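Local structure of TarM (Staphylococcus aureus subsp. aureus 21178, 4X7R) at residues A[23-31]-A[54-65]. The protein belongs to the GT-B clan of glycosyltransferases, with two Rossmann-like domains, and carries uridine-5'-diphosphate bound in the model. The protein carries 1 engineered substitution. Numbering follows the deposited sequence.
Sequences FNRSKEFYD and LKKQGKMDRRTK. With UDP (uridine-5'-diphosphate), chain E.
The ring of Tyr-30 has Arg-63 CB over the centre of one face, a CH-pi contact 3.8 Å from the centroid, and Ser-26 OG at its edge, in plane. The guanidinium of Arg-63 receives Tyr-30 CB over its own centre; the two side chains run past each other in opposite directions, their planes 32° apart. At the guanidinium edge stand two carboxylates, Asp-31 and Asp-61. Two turns earlier in the helix, the Phe-23 ring takes Met-60 CB over one face, offset toward the rim, with Met-60 SD oblique to the ring. The salt-bridge network of Asp-31, Asp-61 and Arg-63 joins helix 17-31 to the loop between helix 47-56 and strand 66-68, in a Rossmann-like domain of the GT-B fold.

The network illustrates how one arginine can be positioned by an acid of its own loop, Asp-61, while binding a second across the contact, Asp-31. Asp-61 is gripped side-on, NE to OD1 and NH2 to OD2, which fixes the guanidinium's rotation; OD1 also takes Arg-63 N in an Asx turn that holds the carboxylate. Asp-31 is met end-on, its OD1 accepting from both NH1 and NH2 of Arg-63 at 2.9 Å. A bend at chi3 (-61°) turns the guanidinium between the two acids.

Leu-54 CD1 touches Phe-23 CZ at 3.8 Å, and Ile-38 also packs on this phenylalanine. Lys-59, just past the Schellman motif at Gly-58, reaches the nucleotide, its NZ bonding UDP O2 at 3.0 Å and also Tyr-382 OH. One water donates to Phe-23 O at 2.8 Å, accepts from Asp-61 N, and also meets Thr-64 OG1.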
# COMPACT_ATOMS: atom_id res chain seq x y z
N PHE A 23 -3.87 9.24 -2.67
CA PHE A 23 -4.96 9.44 -3.64
C PHE A 23 -5.82 10.67 -3.29
O PHE A 23 -6.22 11.44 -4.18
CB PHE A 23 -5.87 8.19 -3.70
CG PHE A 23 -5.28 6.93 -4.30
CD1 PHE A 23 -4.37 6.99 -5.35
CD2 PHE A 23 -5.67 5.67 -3.83
CE1 PHE A 23 -3.84 5.83 -5.91
CE2 PHE A 23 -5.14 4.51 -4.40
CZ PHE A 23 -4.23 4.59 -5.43
N ASN A 24 -6.15 10.83 -1.98
CA ASN A 24 -6.95 11.95 -1.53
C ASN A 24 -6.12 13.24 -1.57
O ASN A 24 -6.66 14.27 -1.96
CB ASN A 24 -7.54 11.71 -0.13
CG ASN A 24 -8.63 12.71 0.19
OD1 ASN A 24 -9.49 12.98 -0.64
ND2 ASN A 24 -8.61 13.29 1.38
N ARG A 25 -4.82 13.16 -1.23
CA ARG A 25 -3.91 14.31 -1.30
C ARG A 25 -3.79 14.79 -2.74
O ARG A 25 -3.74 15.99 -2.98
CB ARG A 25 -2.51 13.96 -0.76
CG ARG A 25 -1.70 15.21 -0.39
CD ARG A 25 -0.24 14.96 -0.11
NE ARG A 25 -0.04 13.95 0.93
CZ ARG A 25 0.87 12.98 0.86
NH1 ARG A 25 1.65 12.89 -0.20
NH2 ARG A 25 0.98 12.09 1.84
N SER A 26 -3.72 13.84 -3.70
CA SER A 26 -3.61 14.19 -5.12
C SER A 26 -4.85 14.95 -5.54
O SER A 26 -4.75 16.00 -6.18
CB SER A 26 -3.43 12.94 -5.97
OG SER A 26 -3.40 13.36 -7.32
N LYS A 27 -6.03 14.44 -5.16
CA LYS A 27 -7.31 15.10 -5.47
C LYS A 27 -7.33 16.55 -4.93
O LYS A 27 -7.70 17.46 -5.65
CB LYS A 27 -8.50 14.31 -4.91
CG LYS A 27 -9.84 14.99 -5.21
CD LYS A 27 -10.93 14.63 -4.26
CE LYS A 27 -11.27 15.76 -3.32
NZ LYS A 27 -11.48 15.27 -1.93
N GLU A 28 -6.86 16.74 -3.69
CA GLU A 28 -6.84 18.08 -3.06
C GLU A 28 -5.87 19.04 -3.74
O GLU A 28 -6.24 20.19 -3.97
CB GLU A 28 -6.62 17.99 -1.54
CG GLU A 28 -7.79 17.35 -0.81
CD GLU A 28 -9.16 18.01 -0.95
OE1 GLU A 28 -9.24 19.18 -1.39
OE2 GLU A 28 -10.16 17.35 -0.59
N PHE A 29 -4.64 18.58 -4.11
CA PHE A 29 -3.69 19.44 -4.81
C PHE A 29 -4.20 19.84 -6.22
O PHE A 29 -4.09 21.01 -6.61
CB PHE A 29 -2.27 18.85 -4.83
CG PHE A 29 -1.55 18.85 -3.49
CD1 PHE A 29 -1.61 19.96 -2.64
CD2 PHE A 29 -0.71 17.79 -3.13
CE1 PHE A 29 -0.91 19.97 -1.42
CE2 PHE A 29 0.04 17.84 -1.96
CZ PHE A 29 -0.10 18.91 -1.09
N TYR A 30 -4.80 18.89 -6.96
CA TYR A 30 -5.38 19.16 -8.27
C TYR A 30 -6.51 20.19 -8.18
O TYR A 30 -6.60 21.07 -9.03
CB TYR A 30 -5.88 17.86 -8.93
CG TYR A 30 -4.88 17.23 -9.87
CD1 TYR A 30 -4.63 17.77 -11.13
CD2 TYR A 30 -4.18 16.08 -9.50
CE1 TYR A 30 -3.71 17.19 -12.00
CE2 TYR A 30 -3.25 15.49 -10.37
CZ TYR A 30 -3.02 16.05 -11.62
OH TYR A 30 -2.09 15.49 -12.46
N ASP A 31 -7.35 20.11 -7.12
CA ASP A 31 -8.44 21.10 -6.90
C ASP A 31 -7.88 22.50 -6.59
O ASP A 31 -8.53 23.49 -6.87
CB ASP A 31 -9.38 20.63 -5.78
CG ASP A 31 -10.28 19.48 -6.19
OD1 ASP A 31 -10.28 19.12 -7.41
OD2 ASP A 31 -11.03 18.97 -5.34
N LEU A 54 -8.51 1.08 -10.13
CA LEU A 54 -8.45 2.06 -9.04
C LEU A 54 -9.24 3.31 -9.36
O LEU A 54 -9.88 3.88 -8.48
CB LEU A 54 -6.99 2.45 -8.73
CG LEU A 54 -6.11 1.46 -7.98
CD1 LEU A 54 -4.65 1.87 -8.04
CD2 LEU A 54 -6.59 1.29 -6.53
N LYS A 55 -9.22 3.73 -10.64
CA LYS A 55 -9.98 4.90 -11.10
C LYS A 55 -11.48 4.60 -11.19
O LYS A 55 -12.27 5.43 -10.75
CB LYS A 55 -9.41 5.47 -12.40
CG LYS A 55 -8.05 6.09 -12.20
CD LYS A 55 -7.55 6.87 -13.39
CE LYS A 55 -6.18 7.39 -13.04
NZ LYS A 55 -5.73 8.45 -13.95
N LYS A 56 -11.85 3.41 -11.71
CA LYS A 56 -13.23 2.95 -11.84
C LYS A 56 -13.90 2.87 -10.47
O LYS A 56 -15.05 3.30 -10.33
CB LYS A 56 -13.28 1.59 -12.57
CG LYS A 56 -14.68 1.01 -12.75
CD LYS A 56 -14.79 0.11 -13.98
CE LYS A 56 -15.91 0.48 -14.94
NZ LYS A 56 -17.26 0.46 -14.30
N GLN A 57 -13.16 2.37 -9.46
CA GLN A 57 -13.61 2.24 -8.07
C GLN A 57 -13.78 3.61 -7.37
O GLN A 57 -14.37 3.68 -6.28
CB GLN A 57 -12.60 1.41 -7.27
CG GLN A 57 -12.62 -0.10 -7.56
CD GLN A 57 -11.44 -0.84 -6.96
OE1 GLN A 57 -10.68 -0.31 -6.14
NE2 GLN A 57 -11.27 -2.10 -7.35
N GLY A 58 -13.22 4.66 -7.97
CA GLY A 58 -13.24 6.01 -7.40
C GLY A 58 -12.21 6.23 -6.30
O GLY A 58 -12.27 7.24 -5.60
N LYS A 59 -11.24 5.28 -6.12
CA LYS A 59 -10.17 5.40 -5.12
C LYS A 59 -9.16 6.42 -5.62
O LYS A 59 -8.81 7.37 -4.92
CB LYS A 59 -9.45 4.05 -4.90
CG LYS A 59 -10.26 3.03 -4.12
CD LYS A 59 -9.44 2.36 -3.03
CE LYS A 59 -10.36 1.66 -2.05
NZ LYS A 59 -9.61 1.02 -0.95
N MET A 60 -8.70 6.23 -6.85
CA MET A 60 -7.74 7.10 -7.49
C MET A 60 -8.50 8.10 -8.36
O MET A 60 -9.30 7.69 -9.20
CB MET A 60 -6.80 6.25 -8.36
CG MET A 60 -5.69 7.03 -9.02
SD MET A 60 -4.56 5.83 -9.72
CE MET A 60 -3.26 6.87 -10.26
N ASP A 61 -8.22 9.41 -8.17
CA ASP A 61 -8.83 10.50 -8.96
C ASP A 61 -8.41 10.30 -10.43
O ASP A 61 -7.28 9.91 -10.70
CB ASP A 61 -8.33 11.86 -8.45
CG ASP A 61 -9.06 13.06 -9.01
OD1 ASP A 61 -8.72 13.49 -10.12
OD2 ASP A 61 -9.92 13.63 -8.29
N ARG A 62 -9.32 10.60 -11.35
CA ARG A 62 -9.12 10.49 -12.80
C ARG A 62 -7.90 11.30 -13.28
O ARG A 62 -7.25 10.89 -14.23
CB ARG A 62 -10.37 10.95 -13.56
CG ARG A 62 -11.67 10.31 -13.10
CD ARG A 62 -12.80 11.32 -13.07
NE ARG A 62 -12.56 12.38 -12.09
CZ ARG A 62 -12.79 13.67 -12.31
NH1 ARG A 62 -13.25 14.08 -13.49
NH2 ARG A 62 -12.54 14.57 -11.36
N ARG A 63 -7.61 12.45 -12.61
CA ARG A 63 -6.52 13.36 -12.97
C ARG A 63 -5.14 12.83 -12.50
O ARG A 63 -4.12 13.21 -13.06
CB ARG A 63 -6.78 14.76 -12.37
CG ARG A 63 -7.99 15.48 -12.99
CD ARG A 63 -8.45 16.63 -12.13
NE ARG A 63 -8.88 16.20 -10.78
CZ ARG A 63 -9.28 17.02 -9.81
NH1 ARG A 63 -9.30 18.33 -10.01
NH2 ARG A 63 -9.63 16.53 -8.63
N THR A 64 -5.12 11.96 -11.47
CA THR A 64 -3.86 11.43 -10.97
C THR A 64 -3.19 10.50 -12.00
O THR A 64 -3.78 9.51 -12.44
CB THR A 64 -4.02 10.73 -9.63
OG1 THR A 64 -4.82 11.53 -8.77
CG2 THR A 64 -2.67 10.38 -8.99
N LYS A 65 -1.95 10.83 -12.34
CA LYS A 65 -1.12 10.00 -13.20
C LYS A 65 -0.24 9.16 -12.29
O LYS A 65 0.12 9.59 -11.18
CB LYS A 65 -0.18 10.87 -14.07
CG LYS A 65 -0.88 11.76 -15.09
CD LYS A 65 0.13 12.59 -15.87
CE LYS A 65 -0.46 13.90 -16.39
NZ LYS A 65 -0.46 14.97 -15.35
N1 UDP E . -9.58 0.11 3.53
C2 UDP E . -10.55 -0.13 2.58
N3 UDP E . -11.09 -1.40 2.61
C4 UDP E . -10.75 -2.43 3.46
C5 UDP E . -9.69 -2.12 4.39
C6 UDP E . -9.15 -0.89 4.40
O2 UDP E . -10.92 0.71 1.77
O4 UDP E . -11.37 -3.51 3.39
C1' UDP E . -9.11 1.52 3.66
C2' UDP E . -9.89 2.34 4.69
O2' UDP E . -11.06 2.89 4.12
C3' UDP E . -8.86 3.41 5.05
C4' UDP E . -7.53 2.68 4.92
O4' UDP E . -7.77 1.52 4.09
O3' UDP E . -8.90 4.61 4.27
C5' UDP E . -6.92 2.26 6.23
O5' UDP E . -6.39 3.45 6.85
PA UDP E . -5.74 3.54 8.31
O1A UDP E . -5.04 4.84 8.44
O2A UDP E . -6.87 3.41 9.35
O3A UDP E . -4.73 2.36 8.48
PB UDP E . -3.51 1.84 7.58
O1B UDP E . -2.79 3.01 6.97
O2B UDP E . -4.01 0.91 6.47
O3B UDP E . -2.53 1.10 8.48
O HOH W 1 -5.74 10.38 -6.71